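Local coordinates for protein thiol-activated cytolysin (Desulfobulbus propionicus, PDB 6NAL) that probably punches large pores in target membranes, as a member of the cholesterol-dependent cytolysin family that is secreted soluble and assembles into rings, at residues A[76-81]-A[87-92]; A[171-176]-A[296-301]; A[210-215]-A[219-224]; A[302-305]-A[310-313]; A[399-404]-A[414-419]. All coordinates share one frame; numbering follows the deposited sequence.

Contacts 1 to 4 fall within the large N-terminal family region, and contact 5 within the C-terminal beta sandwich. Contacts 1 and 3 touch at the far end of the molecule, their centres about 14 Å apart; Leu76 of one meets Phe212 of the other. Contacts 2 and 4 follow each other along strand 299-305, about 15 Å apart between centres, and share the large antiparallel sheet with contact 1. Segment 171-176 comes before contact 3 in sequence, and segment 296-301 after it. Contact 5 stands about 85 Å from contact 3, centre to centre, reflecting the elongated shape that separates the probable pore-forming sheet from the terminal sandwich.

Contact 1: residues A[76-81]-A[87-92]; sequences LLVASN and KPQELA
Leu77 pairs with Glu90 as antiparallel, non-hydrogen-bonded neighbours, and two backbone bonds flank them: Leu91 N donates to Leu76 O at 3.3 Å and Val78 N to Gln89 O at 3.0 Å. Strand 89-90 is a short, weakly bonded edge strand of the large antiparallel sheet of the cytolysin fold, for strand 76-78 is also bonded to strand 232-250 through Leu77 and Leu233. The touching parts run 109° apart end to end, so the segments diverge strongly from a straight antiparallel pair. Leucine and valine suit the buried side: Leu76 CB meets Leu91 CB at 4.0 Å, and Val78 CG1 reaches the same CB at 4.1 Å, its side chain crossing that of Leu91 at about a right angle. Leu77 turns its CB away from the partner segment, yet its CD2 still brushes Pro88 CB and the Gln89 carbonyl while the side chain packs on Val235 and Tyr336. A polar glutamine is tolerated at the exposed rim, where the extended Gln89 side chain passes obliquely over the CG2 methyl of Val78, CB and CG each 3.6 Å from it; the modelled approach of the amide is very short, so its exact placing is doubtful. Water extends the pairing at both ends. Beside Leu76 N and Leu91 O one water accepts from the first and weakly donates to the second, and beyond Val78 another donates to Val78 O at 2.6 Å and accepts from Gln89 N at 3.2 Å.

Contact 2: residues A[171-176]-A[296-301]; sequences KQKLSI and GSEAVY
Glu298 and Val300 are the residues of segment 296-301 that touch helix 167-174, and both do so through the single long side chain of Lys173. Ahead of them, Ser297 OG is hydrogen-bonded to Arg242 NH1. Glu298 comes next, with its CG anti to the backbone N (chi1 -178°) and the rest of the chain extended, a shape that carries the carboxylate out to the lysine. There Lys173 NZ and Glu298 OE1 form a salt bridge at 3.1 Å. The ammonium approaches from above the carboxylate plane, 54° out of it, and the two side chains cross at about a right angle. OE1 also receives a weak hydrogen bond from Tyr169 OH, so two donors gather on one oxygen and probably favour its charged form. Ala299 points away, as alternation in a strand requires, and its backbone pairs with Val293. Val300 then turns back toward the helix: its CG1 lies 3.8 Å from Lys173 CD and 4.2 Å from Lys173 CB. A lysine serves both neighbours, since its methylenes, bent at chi2 (-82°), pass across the valine methyl while the ammonium meets the acid. Tyr301 again faces away and pairs through its backbone with Ile291. Helix 167-174 probably corresponds to part of a bundle that unfolds in related cytolysins during pore formation. The contact joins it to strand 299-305, which pairs antiparallel with strand 287-294; Val292 of that strand touches both Lys173 and Val300, and Leu174 reaches on to strand 232-250.

Contact 3: residues A[210-215]-A[219-224]; sequences DIFAES and EDLARA
Rotation about CA-CB sets Phe212 and Leu221 against each other: in both, CG stands anti to the carbonyl carbon and beside the backbone N (chi1 -58° in Phe212, -86° in Leu221), and the two side chains then come from opposite directions. The branched end of the leucine covers the outer part of the phenyl ring. Leu221 CD1 sits 4.2 Å from the centroid of the Phe212 ring and 19° off its normal, a CH-pi contact over the face, while Leu221 CD2 approaches Phe212 CZ at 3.8 Å. The opposite face of the ring is occupied by Ile211 CG2, which lies 3.4 Å above its plane and over its centre. The phenyl group is therefore held flat between two aliphatic residues, and both Phe212 and Leu221 are buried, as their apolar character suits. The carboxylate of Asp220, though directed at the loop, finds its bonding partners outside it. Asp220 OD2 accepts a hydrogen bond from Thr217 N, just before the helix. Its other oxygen, Asp220 OD1, forms a salt bridge with Arg223 NH1 at 3.1 Å, one turn further along. Aspartate suits the start of a helix, where its negative charge would probably be stabilised by the positive end of the helix dipole. Around this contact, Phe212 also rests on Leu76 of strand 76-78 and Ile7 of helix 2-12, and Arg4 of that helix binds Phe212 O. Ala224 of helix 218-224 reaches Leu91, so the loop and helix pack against the paired segments 76-81 and 87-92.

Contact 4: residues A[302-305]-A[310-313]; sequences NGLS and DDVQ
Ser305 and Asp311 join the end of strand 299-305 to the first turn of helix 309-320, in the strand-turn-helix unit that probably corresponds to the mobile beta5-alpha1 element of related cytolysins. The polar link is a single hydrogen bond: Ser305 N donates to Asp311 OD2 at 3.0 Å, nearly straight at 172°. It uses the anti lone pair of the carboxylate, the one pointing away from the other oxygen. Asp311 CG is anti to its carbonyl carbon (chi1 -83°), a rotation that swings OD2 toward the strand. An aspartate fits here because it can bond to a strand amide from the N-terminal turn of a helix, where the helix dipole would probably favour its charge. Two serine hydroxyls bond backbone amides of the turn: Ser305 OG to Asn307 N and Ser308 OG to Asp311 N. Gly303, with positive phi, forms a G1 beta bulge with Leu304 opposite Val289, and the chain turns a corner at this glycine. Van der Waals contact completes the join. Leu304 CB lies 3.7 Å from Asp311 OD2, and Asp311 CB rests 3.2 Å from Ser305 O.

Contact 5: residues A[399-404]-A[414-419]; sequences KGWEGN and TTIPLR
Trp401 O accepts a hydrogen bond from Asn404 N at 3.1 Å, closing a type I turn that starts at Trp401, whose indole packs on Ile416 and Thr414 of strand 412-418. Asn404 OD1 accepts from Val382 N, linking the turn to strand 378-389. With CG anti to the backbone N (chi1 -179°), Trp401 extends its ring across to the other segment. There Ile416 CD1 stands over the face of the five-membered ring, 3.6 Å from its centroid and only 8° off the normal, a well-centred CH-pi contact. Ile416 CG1 lies 3.7 Å from Trp401 NE1, the isoleucine crossing the tryptophan at about a right angle. Further along the indole, Thr414 CG2 meets Trp401 CZ2 at 3.7 Å in an oblique approach. On the ring's opposite face lies the backbone of Gly403, whose N is 3.4 Å above the plane; a residue without a side chain lets the turn fold back this tightly against the indole. Tryptophan suits the place by its breadth, because one flat group spans two alternate residues of a strand and also packs on Leu370. Strand 394-408 belongs to a four-stranded antiparallel sheet, whereas strand 412-418 pairs with strand 349-372 in another, so the tryptophan bridges two sheets with apolar side chains facing inward, as in the core of a beta sandwich.

Contact 1: residues A[76-81]-A[87-92]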
# COMPACT_ATOMS: atom_id res chain seq x y z
N LEU A 76 -46.48 -4.29 -19.47
CA LEU A 76 -45.73 -3.71 -20.59
C LEU A 76 -45.26 -2.32 -20.21
O LEU A 76 -45.92 -1.60 -19.46
CB LEU A 76 -46.56 -3.65 -21.82
CG LEU A 76 -46.91 -5.00 -22.44
CD1 LEU A 76 -47.83 -4.64 -23.64
CD2 LEU A 76 -45.74 -5.79 -22.88
N LEU A 77 -44.09 -1.95 -20.72
CA LEU A 77 -43.48 -0.68 -20.37
C LEU A 77 -42.89 -0.09 -21.63
O LEU A 77 -42.61 -0.83 -22.57
CB LEU A 77 -42.36 -0.83 -19.34
CG LEU A 77 -42.74 -1.42 -18.00
CD1 LEU A 77 -41.45 -1.84 -17.27
CD2 LEU A 77 -43.57 -0.37 -17.20
N VAL A 78 -42.65 1.23 -21.62
CA VAL A 78 -41.81 1.84 -22.66
C VAL A 78 -40.38 2.00 -22.11
O VAL A 78 -40.16 2.60 -21.05
CB VAL A 78 -42.37 3.17 -23.21
CG1 VAL A 78 -43.88 3.08 -23.49
CG2 VAL A 78 -42.07 4.36 -22.33
N ALA A 79 -39.42 1.44 -22.82
CA ALA A 79 -38.04 1.51 -22.36
C ALA A 79 -37.59 2.97 -22.31
O ALA A 79 -37.92 3.78 -23.19
CB ALA A 79 -37.13 0.70 -23.28
N SER A 80 -36.85 3.30 -21.27
CA SER A 80 -36.53 4.69 -20.97
C SER A 80 -35.48 4.69 -19.88
O SER A 80 -35.54 3.87 -18.95
CB SER A 80 -37.78 5.44 -20.50
OG SER A 80 -37.38 6.66 -19.97
N ASN A 81 -34.54 5.63 -19.97
CA ASN A 81 -33.58 5.77 -18.89
C ASN A 81 -34.28 5.98 -17.56
O ASN A 81 -33.73 5.63 -16.51
CB ASN A 81 -32.62 6.90 -19.16
CG ASN A 81 -31.64 6.54 -20.20
OD1 ASN A 81 -31.10 5.43 -20.19
ND2 ASN A 81 -31.41 7.45 -21.12
N LYS A 87 -38.51 5.16 -12.10
CA LYS A 87 -39.78 5.67 -12.63
C LYS A 87 -40.15 5.00 -13.96
O LYS A 87 -40.13 5.62 -15.03
CB LYS A 87 -39.70 7.19 -12.77
CG LYS A 87 -39.59 7.87 -11.43
CD LYS A 87 -39.38 9.37 -11.57
CE LYS A 87 -39.28 10.07 -10.21
NZ LYS A 87 -38.17 9.60 -9.29
N PRO A 88 -40.51 3.73 -13.91
CA PRO A 88 -40.89 3.04 -15.15
C PRO A 88 -42.18 3.60 -15.72
O PRO A 88 -43.09 4.01 -14.98
CB PRO A 88 -41.03 1.57 -14.71
CG PRO A 88 -41.45 1.67 -13.29
CD PRO A 88 -40.76 2.92 -12.71
N GLN A 89 -42.25 3.64 -17.04
CA GLN A 89 -43.31 4.30 -17.77
C GLN A 89 -44.24 3.21 -18.29
O GLN A 89 -43.87 2.42 -19.17
CB GLN A 89 -42.75 5.16 -18.92
CG GLN A 89 -43.84 5.93 -19.67
CD GLN A 89 -43.34 6.69 -20.90
OE1 GLN A 89 -42.16 7.00 -21.04
NE2 GLN A 89 -44.28 6.98 -21.83
N GLU A 90 -45.43 3.15 -17.70
CA GLU A 90 -46.47 2.24 -18.17
C GLU A 90 -46.82 2.46 -19.64
O GLU A 90 -46.84 3.59 -20.14
CB GLU A 90 -47.70 2.44 -17.30
CG GLU A 90 -48.82 1.40 -17.45
CD GLU A 90 -50.01 1.73 -16.52
OE1 GLU A 90 -50.15 2.93 -16.17
OE2 GLU A 90 -50.77 0.79 -16.13
N LEU A 91 -47.00 1.35 -20.34
CA LEU A 91 -47.55 1.30 -21.69
C LEU A 91 -49.01 0.87 -21.56
O LEU A 91 -49.32 -0.32 -21.54
CB LEU A 91 -46.76 0.32 -22.54
CG LEU A 91 -47.38 0.07 -23.91
CD1 LEU A 91 -47.57 1.43 -24.56
CD2 LEU A 91 -46.54 -0.79 -24.76
N ALA A 92 -49.89 1.84 -21.44
CA ALA A 92 -51.29 1.57 -21.09
C ALA A 92 -52.11 1.33 -22.36
O ALA A 92 -52.59 2.26 -23.02
CB ALA A 92 -51.87 2.72 -20.27
O HOH W 1 -49.10 -2.82 -19.36
O HOH W 2 -39.51 3.45 -18.68

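Contact 2: residues A[171-176]-A[296-301]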
# COMPACT_ATOMS: atom_id res chain seq x y z
N LYS A 171 -34.03 6.15 0.77
CA LYS A 171 -33.77 7.52 1.23
C LYS A 171 -34.81 7.95 2.25
O LYS A 171 -34.46 8.58 3.26
CB LYS A 171 -33.69 8.47 0.02
CG LYS A 171 -32.23 8.48 -0.56
CD LYS A 171 -31.92 9.78 -1.31
CE LYS A 171 -32.90 10.02 -2.44
NZ LYS A 171 -32.73 11.37 -3.08
N GLN A 172 -36.09 7.65 1.97
CA GLN A 172 -37.14 7.89 2.96
C GLN A 172 -36.79 7.26 4.30
O GLN A 172 -36.68 7.94 5.32
CB GLN A 172 -38.50 7.37 2.48
CG GLN A 172 -39.67 7.77 3.40
CD GLN A 172 -40.64 6.62 3.72
OE1 GLN A 172 -40.68 5.61 3.01
NE2 GLN A 172 -41.44 6.79 4.79
N LYS A 173 -36.61 5.94 4.31
CA LYS A 173 -36.64 5.19 5.56
C LYS A 173 -35.32 5.29 6.33
O LYS A 173 -35.32 5.57 7.54
CB LYS A 173 -36.99 3.73 5.25
CG LYS A 173 -38.36 3.49 4.55
CD LYS A 173 -39.55 3.47 5.53
CE LYS A 173 -40.89 3.21 4.83
NZ LYS A 173 -42.01 2.90 5.79
N LEU A 174 -34.19 5.07 5.66
CA LEU A 174 -32.89 5.13 6.33
C LEU A 174 -32.36 6.54 6.46
O LEU A 174 -31.28 6.73 7.04
CB LEU A 174 -31.83 4.31 5.59
CG LEU A 174 -31.89 2.80 5.76
CD1 LEU A 174 -30.81 2.12 4.95
CD2 LEU A 174 -31.79 2.41 7.22
N SER A 175 -33.05 7.53 5.88
CA SER A 175 -32.59 8.91 5.88
C SER A 175 -31.13 9.00 5.43
O SER A 175 -30.19 9.24 6.21
CB SER A 175 -32.82 9.52 7.27
OG SER A 175 -32.92 10.93 7.20
N ILE A 176 -30.98 8.77 4.13
CA ILE A 176 -29.72 8.79 3.42
C ILE A 176 -29.64 10.13 2.68
O ILE A 176 -30.44 10.38 1.78
CB ILE A 176 -29.62 7.62 2.43
CG1 ILE A 176 -29.71 6.29 3.17
CG2 ILE A 176 -28.38 7.79 1.57
CD1 ILE A 176 -28.41 5.72 3.47
N GLY A 296 -42.61 -9.29 4.61
CA GLY A 296 -43.01 -9.89 5.89
C GLY A 296 -43.45 -8.80 6.86
O GLY A 296 -44.26 -7.91 6.49
N SER A 297 -42.99 -8.87 8.10
CA SER A 297 -42.83 -7.67 8.91
C SER A 297 -42.48 -6.41 8.12
O SER A 297 -41.82 -6.51 7.06
CB SER A 297 -41.71 -7.96 9.92
OG SER A 297 -40.45 -7.93 9.27
N GLU A 298 -42.73 -5.23 8.70
CA GLU A 298 -42.22 -4.00 8.13
C GLU A 298 -41.83 -3.18 9.33
O GLU A 298 -42.66 -2.97 10.20
CB GLU A 298 -43.17 -3.18 7.26
CG GLU A 298 -42.42 -1.93 6.69
CD GLU A 298 -43.32 -0.83 6.09
OE1 GLU A 298 -42.83 -0.06 5.19
OE2 GLU A 298 -44.49 -0.72 6.54
N ALA A 299 -40.55 -2.79 9.42
CA ALA A 299 -40.10 -2.01 10.57
C ALA A 299 -38.96 -1.12 10.17
O ALA A 299 -38.24 -1.41 9.22
CB ALA A 299 -39.64 -2.90 11.73
N VAL A 300 -38.80 0.00 10.88
CA VAL A 300 -37.55 0.76 10.82
C VAL A 300 -37.16 1.08 12.24
O VAL A 300 -38.02 1.34 13.08
CB VAL A 300 -37.57 2.05 9.97
CG1 VAL A 300 -38.33 1.73 8.65
CG2 VAL A 300 -38.19 3.15 10.64
N TYR A 301 -35.84 1.05 12.51
CA TYR A 301 -35.26 1.44 13.79
C TYR A 301 -34.12 2.44 13.56
O TYR A 301 -33.38 2.34 12.58
CB TYR A 301 -34.69 0.22 14.54
CG TYR A 301 -35.56 -1.02 14.58
CD1 TYR A 301 -35.71 -1.79 13.46
CD2 TYR A 301 -36.22 -1.42 15.74
CE1 TYR A 301 -36.42 -2.91 13.48
CE2 TYR A 301 -36.99 -2.55 15.77
CZ TYR A 301 -37.07 -3.29 14.62
OH TYR A 301 -37.81 -4.42 14.49

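Contact 3: residues A[210-215]-A[219-224]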
# COMPACT_ATOMS: atom_id res chain seq x y z
N ASP A 210 -49.48 -10.76 -30.30
CA ASP A 210 -50.48 -11.53 -29.56
C ASP A 210 -50.71 -11.05 -28.12
O ASP A 210 -51.72 -11.42 -27.50
CB ASP A 210 -50.10 -13.03 -29.48
CG ASP A 210 -49.96 -13.70 -30.86
OD1 ASP A 210 -49.97 -12.99 -31.91
OD2 ASP A 210 -49.84 -14.95 -30.89
N ILE A 211 -49.80 -10.26 -27.55
CA ILE A 211 -50.04 -9.67 -26.24
C ILE A 211 -51.13 -8.61 -26.28
O ILE A 211 -51.74 -8.33 -25.23
CB ILE A 211 -48.74 -9.05 -25.69
CG1 ILE A 211 -48.90 -8.60 -24.24
CG2 ILE A 211 -48.27 -7.83 -26.53
CD1 ILE A 211 -48.61 -9.67 -23.24
N PHE A 212 -51.41 -8.03 -27.44
CA PHE A 212 -52.41 -6.98 -27.49
C PHE A 212 -53.80 -7.53 -27.83
O PHE A 212 -53.96 -8.54 -28.52
CB PHE A 212 -51.97 -5.92 -28.50
CG PHE A 212 -50.63 -5.32 -28.18
CD1 PHE A 212 -50.48 -4.49 -27.09
CD2 PHE A 212 -49.52 -5.61 -28.96
CE1 PHE A 212 -49.24 -3.92 -26.79
CE2 PHE A 212 -48.26 -5.06 -28.68
CZ PHE A 212 -48.13 -4.19 -27.61
N ALA A 213 -54.82 -6.88 -27.27
CA ALA A 213 -56.19 -7.13 -27.72
C ALA A 213 -56.33 -6.80 -29.20
O ALA A 213 -55.63 -5.93 -29.76
CB ALA A 213 -57.17 -6.29 -26.90
N GLU A 214 -57.28 -7.49 -29.84
CA GLU A 214 -57.49 -7.32 -31.28
C GLU A 214 -57.84 -5.90 -31.65
O GLU A 214 -57.54 -5.47 -32.77
CB GLU A 214 -58.58 -8.27 -31.76
CG GLU A 214 -58.08 -9.66 -32.13
CD GLU A 214 -59.18 -10.55 -32.70
OE1 GLU A 214 -59.95 -11.12 -31.89
OE2 GLU A 214 -59.27 -10.66 -33.95
N SER A 215 -58.45 -5.14 -30.72
CA SER A 215 -58.80 -3.75 -30.98
C SER A 215 -57.62 -2.80 -31.01
O SER A 215 -57.76 -1.69 -31.55
CB SER A 215 -59.77 -3.24 -29.92
OG SER A 215 -59.41 -3.68 -28.62
N GLU A 219 -51.11 2.60 -33.92
CA GLU A 219 -51.26 4.00 -33.59
C GLU A 219 -51.49 4.22 -32.10
O GLU A 219 -51.07 5.24 -31.54
CB GLU A 219 -52.39 4.60 -34.41
CG GLU A 219 -52.32 6.10 -34.48
CD GLU A 219 -51.19 6.57 -35.37
OE1 GLU A 219 -50.82 5.83 -36.32
OE2 GLU A 219 -50.69 7.69 -35.11
N ASP A 220 -52.13 3.28 -31.42
CA ASP A 220 -52.25 3.41 -29.97
C ASP A 220 -50.89 3.29 -29.28
O ASP A 220 -50.65 3.98 -28.29
CB ASP A 220 -53.19 2.35 -29.42
CG ASP A 220 -54.56 2.48 -29.99
OD1 ASP A 220 -55.04 3.64 -30.05
OD2 ASP A 220 -55.11 1.44 -30.42
N LEU A 221 -50.02 2.39 -29.76
CA LEU A 221 -48.70 2.26 -29.16
C LEU A 221 -47.89 3.54 -29.36
O LEU A 221 -47.31 4.05 -28.40
CB LEU A 221 -47.97 1.07 -29.77
CG LEU A 221 -48.21 -0.31 -29.16
CD1 LEU A 221 -49.60 -0.81 -29.30
CD2 LEU A 221 -47.27 -1.30 -29.87
N ALA A 222 -47.85 4.09 -30.59
CA ALA A 222 -47.06 5.30 -30.84
C ALA A 222 -47.53 6.47 -29.97
O ALA A 222 -46.70 7.24 -29.45
CB ALA A 222 -47.12 5.69 -32.32
N ARG A 223 -48.84 6.59 -29.77
CA ARG A 223 -49.38 7.64 -28.91
C ARG A 223 -48.94 7.47 -27.46
O ARG A 223 -48.85 8.46 -26.72
CB ARG A 223 -50.91 7.62 -28.95
CG ARG A 223 -51.55 8.20 -30.21
CD ARG A 223 -52.98 7.61 -30.33
NE ARG A 223 -53.57 7.94 -31.61
CZ ARG A 223 -54.68 7.38 -32.11
NH1 ARG A 223 -55.34 6.43 -31.43
NH2 ARG A 223 -55.12 7.80 -33.30
N ALA A 224 -48.71 6.23 -27.01
CA ALA A 224 -48.27 5.99 -25.65
C ALA A 224 -46.77 6.19 -25.44
O ALA A 224 -46.33 6.19 -24.28
CB ALA A 224 -48.66 4.57 -25.23

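Contact 4: residues A[302-305]-A[310-313]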
# COMPACT_ATOMS: atom_id res chain seq x y z
N ASN A 302 -33.94 3.36 14.50
CA ASN A 302 -32.93 4.40 14.43
C ASN A 302 -32.33 4.54 15.82
O ASN A 302 -32.95 4.17 16.81
CB ASN A 302 -33.53 5.75 14.01
CG ASN A 302 -34.03 5.75 12.58
OD1 ASN A 302 -33.27 5.48 11.65
ND2 ASN A 302 -35.32 6.07 12.39
N GLY A 303 -31.11 5.05 15.89
CA GLY A 303 -30.57 5.40 17.19
C GLY A 303 -30.07 4.26 18.04
O GLY A 303 -29.89 4.44 19.25
N LEU A 304 -29.82 3.11 17.45
CA LEU A 304 -29.28 2.01 18.22
C LEU A 304 -27.75 2.12 18.32
O LEU A 304 -27.09 2.79 17.51
CB LEU A 304 -29.69 0.70 17.57
CG LEU A 304 -31.18 0.32 17.66
CD1 LEU A 304 -32.08 1.45 17.24
CD2 LEU A 304 -31.37 -0.88 16.78
N SER A 305 -27.21 1.46 19.35
CA SER A 305 -25.78 1.47 19.61
C SER A 305 -25.20 0.08 19.86
O SER A 305 -25.83 -0.80 20.45
CB SER A 305 -25.43 2.30 20.83
OG SER A 305 -24.16 1.91 21.30
N ASP A 310 -27.94 -5.38 24.67
CA ASP A 310 -29.35 -5.65 24.40
C ASP A 310 -29.83 -5.03 23.11
O ASP A 310 -30.88 -5.44 22.61
CB ASP A 310 -30.21 -5.18 25.59
CG ASP A 310 -30.16 -6.21 26.76
OD1 ASP A 310 -30.33 -5.78 27.93
OD2 ASP A 310 -29.91 -7.44 26.48
N ASP A 311 -29.12 -4.01 22.59
CA ASP A 311 -29.31 -3.58 21.21
C ASP A 311 -28.75 -4.62 20.23
O ASP A 311 -29.40 -4.95 19.21
CB ASP A 311 -28.66 -2.21 21.00
CG ASP A 311 -29.55 -1.04 21.44
OD1 ASP A 311 -30.63 -1.27 22.04
OD2 ASP A 311 -29.15 0.13 21.19
N VAL A 312 -27.58 -5.19 20.53
CA VAL A 312 -26.99 -6.23 19.68
C VAL A 312 -27.93 -7.43 19.57
O VAL A 312 -28.20 -7.94 18.47
CB VAL A 312 -25.61 -6.64 20.24
CG1 VAL A 312 -24.94 -7.66 19.33
CG2 VAL A 312 -24.71 -5.41 20.44
N GLN A 313 -28.44 -7.91 20.69
CA GLN A 313 -29.36 -9.03 20.60
C GLN A 313 -30.70 -8.62 19.96
O GLN A 313 -31.35 -9.43 19.28
CB GLN A 313 -29.53 -9.63 22.00
CG GLN A 313 -30.61 -10.72 22.08
CD GLN A 313 -30.98 -11.10 23.52
OE1 GLN A 313 -32.17 -11.11 23.84
NE2 GLN A 313 -29.97 -11.36 24.39

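Contact 5: residues A[399-404]-A[414-419]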
# COMPACT_ATOMS: atom_id res chain seq x y z
N LYS A 399 17.72 11.41 10.59
CA LYS A 399 17.83 12.07 11.88
C LYS A 399 18.66 11.22 12.84
O LYS A 399 18.93 10.04 12.60
CB LYS A 399 16.47 12.32 12.51
CG LYS A 399 15.50 13.14 11.70
CD LYS A 399 15.77 14.62 11.84
CE LYS A 399 14.52 15.40 11.40
NZ LYS A 399 14.84 16.76 10.88
N GLY A 400 19.07 11.84 13.93
CA GLY A 400 19.99 11.23 14.86
C GLY A 400 19.69 11.68 16.26
O GLY A 400 19.38 12.84 16.52
N TRP A 401 19.80 10.76 17.20
CA TRP A 401 19.72 11.12 18.60
C TRP A 401 20.83 12.09 18.97
O TRP A 401 21.99 11.90 18.58
CB TRP A 401 19.85 9.89 19.46
CG TRP A 401 19.77 10.11 20.89
CD1 TRP A 401 18.86 10.88 21.54
CD2 TRP A 401 20.61 9.55 21.89
NE1 TRP A 401 19.08 10.82 22.89
CE2 TRP A 401 20.16 10.01 23.13
CE3 TRP A 401 21.72 8.71 21.86
CZ2 TRP A 401 20.74 9.65 24.32
CZ3 TRP A 401 22.31 8.35 23.03
CH2 TRP A 401 21.81 8.81 24.25
N GLU A 402 20.48 13.10 19.78
CA GLU A 402 21.45 14.15 20.11
C GLU A 402 22.64 13.59 20.87
O GLU A 402 23.77 14.11 20.77
CB GLU A 402 20.75 15.27 20.91
CG GLU A 402 20.54 14.98 22.43
CD GLU A 402 19.24 15.63 23.00
OE1 GLU A 402 18.18 14.95 23.01
OE2 GLU A 402 19.29 16.82 23.44
N GLY A 403 22.43 12.48 21.61
CA GLY A 403 23.48 11.87 22.40
C GLY A 403 24.46 10.98 21.67
O GLY A 403 25.32 10.37 22.32
N ASN A 404 24.32 10.83 20.36
CA ASN A 404 25.13 9.88 19.62
C ASN A 404 26.60 10.15 19.84
O ASN A 404 27.02 11.30 19.91
CB ASN A 404 24.79 9.97 18.13
CG ASN A 404 23.50 9.27 17.81
OD1 ASN A 404 22.85 8.68 18.69
ND2 ASN A 404 23.09 9.35 16.58
N THR A 414 18.23 6.19 29.55
CA THR A 414 17.42 7.25 28.96
C THR A 414 16.38 6.65 28.04
O THR A 414 16.43 5.47 27.67
CB THR A 414 18.32 8.31 28.25
OG1 THR A 414 17.55 9.49 28.00
CG2 THR A 414 18.97 7.79 26.97
N THR A 415 15.37 7.47 27.75
CA THR A 415 14.29 7.08 26.86
C THR A 415 14.32 8.06 25.70
O THR A 415 14.30 9.28 25.90
CB THR A 415 12.96 7.08 27.60
OG1 THR A 415 12.92 5.98 28.52
CG2 THR A 415 11.81 6.90 26.63
N ILE A 416 14.41 7.52 24.48
CA ILE A 416 14.26 8.31 23.25
C ILE A 416 12.83 8.18 22.71
O ILE A 416 12.50 7.15 22.13
CB ILE A 416 15.28 7.84 22.20
CG1 ILE A 416 16.71 8.00 22.73
CG2 ILE A 416 15.12 8.60 20.85
CD1 ILE A 416 17.68 7.31 21.90
N PRO A 417 11.94 9.14 22.87
CA PRO A 417 10.58 8.98 22.32
C PRO A 417 10.51 9.34 20.83
O PRO A 417 11.05 10.35 20.38
CB PRO A 417 9.74 9.94 23.17
CG PRO A 417 10.74 11.10 23.44
CD PRO A 417 12.16 10.47 23.46
N LEU A 418 9.78 8.51 20.09
CA LEU A 418 9.60 8.63 18.65
C LEU A 418 8.12 8.64 18.28
O LEU A 418 7.34 7.85 18.81
CB LEU A 418 10.31 7.47 17.95
CG LEU A 418 11.84 7.56 18.03
CD1 LEU A 418 12.40 6.23 17.54
CD2 LEU A 418 12.41 8.71 17.21
N ARG A 419 7.77 9.49 17.33
CA ARG A 419 6.44 9.50 16.79
C ARG A 419 6.33 8.49 15.67
O ARG A 419 7.30 7.95 15.19
CB ARG A 419 6.08 10.90 16.31
CG ARG A 419 6.22 11.89 17.44
CD ARG A 419 5.50 13.19 17.16
NE ARG A 419 6.15 13.91 16.07
CZ ARG A 419 5.61 14.96 15.45
NH1 ARG A 419 4.42 15.39 15.86
NH2 ARG A 419 6.25 15.56 14.46